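Local atomic coordinates of cobalamin-binding protein (Desulfitobacterium hafniense, PDB entry 4JGI), a protein that binds methylcobalamin and probably carries its methyl group between partner proteins of an O-demethylase system. Residues E51-D54 with F59-D62; R110-A115 with T197-G202. All blocks are in the same frame, centred on the assembly; numbering follows the deposited sequence.

Contact 1. Residues E51-D54 with F59-D62; sequences ERFD and FIGD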
loop_
_atom_site.group_PDB
_atom_site.type_symbol
_atom_site.label_atom_id
_atom_site.label_comp_id
_atom_site.label_asym_id
_atom_site.label_seq_id
_atom_site.Cartn_x
_atom_site.Cartn_y
_atom_site.Cartn_z
ATOM N N GLU A 51 -6.249 -10.474 5.615
ATOM C CA GLU A 51 -6.385 -11.492 6.660
ATOM C C GLU A 51 -6.717 -12.880 6.023
ATOM O O GLU A 51 -6.191 -13.913 6.387
ATOM C CB GLU A 51 -7.515 -11.091 7.617
ATOM C CG GLU A 51 -7.101 -9.943 8.526
ATOM C CD GLU A 51 -8.237 -9.272 9.300
ATOM O OE1 GLU A 51 -9.409 -9.730 9.270
ATOM O OE2 GLU A 51 -7.944 -8.263 9.971
ATOM N N ARG A 52 -7.575 -12.859 5.009
ATOM C CA ARG A 52 -7.980 -14.046 4.261
ATOM C C ARG A 52 -6.914 -14.675 3.375
ATOM O O ARG A 52 -6.883 -15.891 3.142
ATOM C CB ARG A 52 -9.302 -13.780 3.526
ATOM C CG ARG A 52 -10.441 -13.414 4.453
ATOM C CD ARG A 52 -11.686 -13.016 3.757
ATOM N NE ARG A 52 -12.385 -14.137 3.141
ATOM C CZ ARG A 52 -13.623 -13.978 2.610
ATOM N NH1 ARG A 52 -14.229 -12.779 2.648
ATOM N NH2 ARG A 52 -14.256 -14.984 2.045
ATOM N N PHE A 53 -5.995 -13.854 2.896
ATOM C CA PHE A 53 -4.794 -14.339 2.269
ATOM C C PHE A 53 -3.860 -15.003 3.317
ATOM O O PHE A 53 -3.317 -16.070 3.027
ATOM C CB PHE A 53 -4.100 -13.171 1.569
ATOM C CG PHE A 53 -2.794 -13.544 0.950
ATOM C CD1 PHE A 53 -2.770 -14.130 -0.283
ATOM C CD2 PHE A 53 -1.585 -13.396 1.635
ATOM C CE1 PHE A 53 -1.573 -14.532 -0.869
ATOM C CE2 PHE A 53 -0.391 -13.769 1.083
ATOM C CZ PHE A 53 -0.380 -14.354 -0.160
ATOM N N ASP A 54 -3.684 -14.351 4.436
ATOM C CA ASP A 54 -2.747 -14.840 5.446
ATOM C C ASP A 54 -3.215 -16.163 6.028
ATOM O O ASP A 54 -2.394 -16.971 6.363
ATOM C CB ASP A 54 -2.501 -13.842 6.588
ATOM C CG ASP A 54 -1.510 -12.727 6.176
ATOM O OD1 ASP A 54 -0.803 -12.837 5.105
ATOM O OD2 ASP A 54 -1.460 -11.734 6.919
ATOM N N PHE A 59 -5.467 -16.298 -2.500
ATOM C CA PHE A 59 -4.188 -16.519 -3.245
ATOM C C PHE A 59 -3.689 -15.194 -3.795
ATOM O O PHE A 59 -4.356 -14.145 -3.648
ATOM C CB PHE A 59 -4.422 -17.526 -4.383
ATOM C CG PHE A 59 -5.019 -18.793 -3.878
ATOM C CD1 PHE A 59 -4.302 -19.545 -2.974
ATOM C CD2 PHE A 59 -6.343 -19.087 -4.140
ATOM C CE1 PHE A 59 -4.839 -20.681 -2.432
ATOM C CE2 PHE A 59 -6.886 -20.254 -3.641
ATOM C CZ PHE A 59 -6.129 -21.008 -2.749
ATOM N N ILE A 60 -2.514 -15.220 -4.423
ATOM C CA ILE A 60 -1.964 -14.002 -5.044
ATOM C C ILE A 60 -2.978 -13.352 -5.987
ATOM O O ILE A 60 -3.121 -12.132 -6.017
ATOM C CB ILE A 60 -0.653 -14.352 -5.815
ATOM C CG1 ILE A 60 0.368 -14.734 -4.750
ATOM C CG2 ILE A 60 -0.115 -13.227 -6.707
ATOM C CD1 ILE A 60 0.620 -13.709 -3.666
ATOM N N GLY A 61 -3.649 -14.151 -6.812
ATOM C CA GLY A 61 -4.625 -13.579 -7.721
ATOM C C GLY A 61 -5.657 -12.711 -7.006
ATOM O O GLY A 61 -6.049 -11.622 -7.509
ATOM N N ASP A 62 -6.110 -13.117 -5.824
ATOM C CA ASP A 62 -7.104 -12.337 -5.116
ATOM C C ASP A 62 -6.544 -10.998 -4.680
ATOM O O ASP A 62 -7.260 -10.036 -4.663
ATOM C CB ASP A 62 -7.594 -13.118 -3.907
ATOM C CG ASP A 62 -8.246 -14.404 -4.345
ATOM O OD1 ASP A 62 -9.214 -14.305 -5.183
ATOM O OD2 ASP A 62 -7.785 -15.514 -4.016
#

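Contact 2. Residues R110-A115 with T197-G202; sequences RTMAEA and TNAADG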
loop_
_atom_site.group_PDB
_atom_site.type_symbol
_atom_site.label_atom_id
_atom_site.label_comp_id
_atom_site.label_asym_id
_atom_site.label_seq_id
_atom_site.Cartn_x
_atom_site.Cartn_y
_atom_site.Cartn_z
ATOM N N ARG A 110 1.680 -1.255 -4.953
ATOM C CA ARG A 110 1.514 0.005 -5.613
ATOM C C ARG A 110 0.044 0.202 -5.980
ATOM O O ARG A 110 -0.539 1.279 -5.753
ATOM C CB ARG A 110 2.396 0.051 -6.889
ATOM C CG ARG A 110 2.232 1.313 -7.670
ATOM C CD ARG A 110 2.954 1.200 -8.999
ATOM N NE ARG A 110 2.378 0.169 -9.859
ATOM C CZ ARG A 110 2.958 -0.389 -10.929
ATOM N NH1 ARG A 110 4.217 -0.168 -11.246
ATOM N NH2 ARG A 110 2.270 -1.296 -11.637
ATOM N N THR A 111 -0.606 -0.831 -6.529
ATOM C CA THR A 111 -1.993 -0.693 -6.974
ATOM C C THR A 111 -2.873 -0.458 -5.731
ATOM O O THR A 111 -3.750 0.414 -5.788
ATOM C CB THR A 111 -2.440 -1.930 -7.735
ATOM O OG1 THR A 111 -1.543 -2.098 -8.869
ATOM C CG2 THR A 111 -3.919 -1.809 -8.147
ATOM N N MET A 112 -2.696 -1.204 -4.654
ATOM C CA MET A 112 -3.515 -1.035 -3.428
ATOM C C MET A 112 -3.284 0.329 -2.834
ATOM O O MET A 112 -4.227 0.953 -2.403
ATOM C CB MET A 112 -3.248 -2.118 -2.419
ATOM C CG MET A 112 -3.691 -3.493 -2.924
ATOM S SD MET A 112 -3.203 -4.622 -1.613
ATOM C CE MET A 112 -4.031 -6.119 -2.115
ATOM N N ALA A 113 -2.047 0.790 -2.840
ATOM C CA ALA A 113 -1.740 2.077 -2.205
ATOM C C ALA A 113 -2.341 3.245 -2.976
ATOM O O ALA A 113 -2.923 4.172 -2.406
ATOM C CB ALA A 113 -0.226 2.244 -2.105
ATOM N N GLU A 114 -2.251 3.186 -4.318
ATOM C CA GLU A 114 -2.858 4.153 -5.217
ATOM C C GLU A 114 -4.404 4.181 -5.019
ATOM O O GLU A 114 -4.969 5.233 -4.920
ATOM C CB GLU A 114 -2.414 3.945 -6.693
ATOM C CG GLU A 114 -0.982 4.386 -6.884
ATOM C CD GLU A 114 -0.473 4.271 -8.365
ATOM O OE1 GLU A 114 -0.959 3.348 -9.090
ATOM O OE2 GLU A 114 0.429 5.077 -8.781
ATOM N N ALA A 115 -5.002 3.019 -4.920
ATOM C CA ALA A 115 -6.423 2.906 -4.712
ATOM C C ALA A 115 -6.856 3.376 -3.336
ATOM O O ALA A 115 -8.030 3.642 -3.137
ATOM C CB ALA A 115 -6.864 1.463 -4.905
ATOM N N THR A 197 3.188 -8.375 5.900
ATOM C CA THR A 197 2.976 -9.835 5.594
ATOM C C THR A 197 2.487 -10.083 4.124
ATOM O O THR A 197 2.751 -11.084 3.451
ATOM C CB THR A 197 1.979 -10.446 6.587
ATOM O OG1 THR A 197 0.736 -9.735 6.520
ATOM C CG2 THR A 197 2.564 -10.363 8.031
ATOM N N ASN A 198 1.804 -9.098 3.631
ATOM C CA ASN A 198 1.218 -9.131 2.370
ATOM C C ASN A 198 0.868 -7.691 2.060
ATOM O O ASN A 198 0.899 -6.826 2.948
ATOM C CB ASN A 198 0.036 -10.058 2.219
ATOM C CG ASN A 198 -1.134 -9.628 3.029
ATOM O OD1 ASN A 198 -1.707 -8.589 2.762
ATOM N ND2 ASN A 198 -1.511 -10.438 4.059
ATOM N N ALA A 199 0.585 -7.404 0.828
ATOM C CA ALA A 199 0.426 -6.068 0.389
ATOM C C ALA A 199 -0.737 -5.346 1.055
ATOM O O ALA A 199 -0.672 -4.133 1.305
ATOM C CB ALA A 199 0.248 -6.015 -1.110
ATOM N N ALA A 200 -1.795 -6.082 1.341
ATOM C CA ALA A 200 -2.940 -5.451 2.013
ATOM C C ALA A 200 -2.595 -5.085 3.487
ATOM O O ALA A 200 -2.981 -3.999 3.949
ATOM C CB ALA A 200 -4.128 -6.388 1.918
ATOM N N ASP A 201 -1.874 -5.985 4.162
ATOM C CA ASP A 201 -1.344 -5.639 5.473
ATOM C C ASP A 201 -0.450 -4.411 5.402
ATOM O O ASP A 201 -0.500 -3.519 6.252
ATOM C CB ASP A 201 -0.551 -6.805 6.021
ATOM C CG ASP A 201 0.040 -6.535 7.381
ATOM O OD1 ASP A 201 -0.762 -6.357 8.308
ATOM O OD2 ASP A 201 1.308 -6.611 7.512
ATOM N N GLY A 202 0.372 -4.308 4.331
ATOM C CA GLY A 202 1.227 -3.134 4.199
ATOM C C GLY A 202 0.432 -1.852 4.076
ATOM O O GLY A 202 0.799 -0.790 4.647
#

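Contact 1. Residues E51-D54 with F59-D62
Phe53 turns the CD1-CE1 edge of its ring to the backbone at Phe59 and the start of the next helix. The carbonyl carbon of Phe59 lies in the ring plane, 3.7 Å from Phe53 CE1, and Phe59 O sits 3.7 Å from Phe53 CD1, so the ring meets this carbonyl edge-on. CG of Phe53 stands anti to the backbone N (chi1 177°), and this carries the ring outward from its helix to the chain at Phe59 and Ile60. The second touch is with the tip of Ile60: its CD1 methyl comes 3.6 Å from Phe53 CE1 and almost as near to CZ, the two side chains crossing at a slant. CB of Phe59 leaves the backbone on the side away from Phe53, and what Phe59 offers is mainly main chain. That main chain is fixed in its turn by Asp62, whose OD2 accepts from Phe59 N at 2.9 Å through its anti lone pair in a nearly straight bond. Phe59 is the N-cap residue of the following helix, and this bond ties the cap to the first turn. The Ile60 side chain also touches the bound methylcobalamin. With no hydrogen bond across it, the contact closes the short corner between helices 32-54 and 60-77, a helical hairpin of the N-terminal helical domain that accompanies the Rossmann-like domain in cobalamin-binding proteins of this family.

Contact 2. Residues R110-A115 with T197-G202
The peptide group joining Ala199 to Ala200 presents one face to Met112, whose sulphur lies over it, 3.6 Å from Ala200 N and 3.7 Å from Ala199 C. Two other flat groups in the second segment are met by backbone N-H groups. Asn198 OD1 accepts from Asp201 N at 3.0 Å, the donor standing 44° above the carbonyl plane of the amide, and more weakly from Ala200 N. The Asp201 carboxylate receives Thr197 N on the anti side of OD2, somewhat out of its plane. Asn198 is thus the N-cap of helix 199-209, and these bonds hold the first turn in shape beneath the methionine.

Met112 reaches this turn with CG anti to its own carbonyl carbon (chi1 -66°) and the rest of the chain extended, which lays SD and CE along the helix start. SD also touches the methyl of Ala199 at 3.8 Å, while CE approaches Ala200 CB at 4.0 Å. Helices 104-115 and 199-209 are the first and last helices of a flavodoxin-like Rossmann domain, side by side on one face of its parallel sheet, and alanines at the start of the second let the thioether lie close to the backbone. With Met112 cut back to an alanine, the face of the Ala199-Ala200 peptide would probably lose its cover and the two helix flanks their shared apolar contact. Leu63 and Met46 of the helical domain touch the same methionine, so it sits where the two domains meet. All three touching residues are buried. The same first turn also serves the cofactor: Ala199 N donates a hydrogen bond to O8R of methylcobalamin.

Overall arrangement
From the N terminus the chain runs through the helical domain, where contact 1 closes the four-residue turn between helices 32-54 and 60-77. It then enters the Rossmann-like domain, and contact 2 brings helix 104-115 back against helix 199-209 after 81 intervening residues that hold four of the five strands of the sheet. The two closures follow one another in series, neither enclosing nor crossing the other. Yet they meet in space, their centres 12 Å apart: Asp54, at the end of helix 32-54, probably hydrogen-bonds to Asn198 and Thr197, and Phe53 packs on Asn198. The corner of the helical domain is thereby joined to the cobalamin-side start of the last helix.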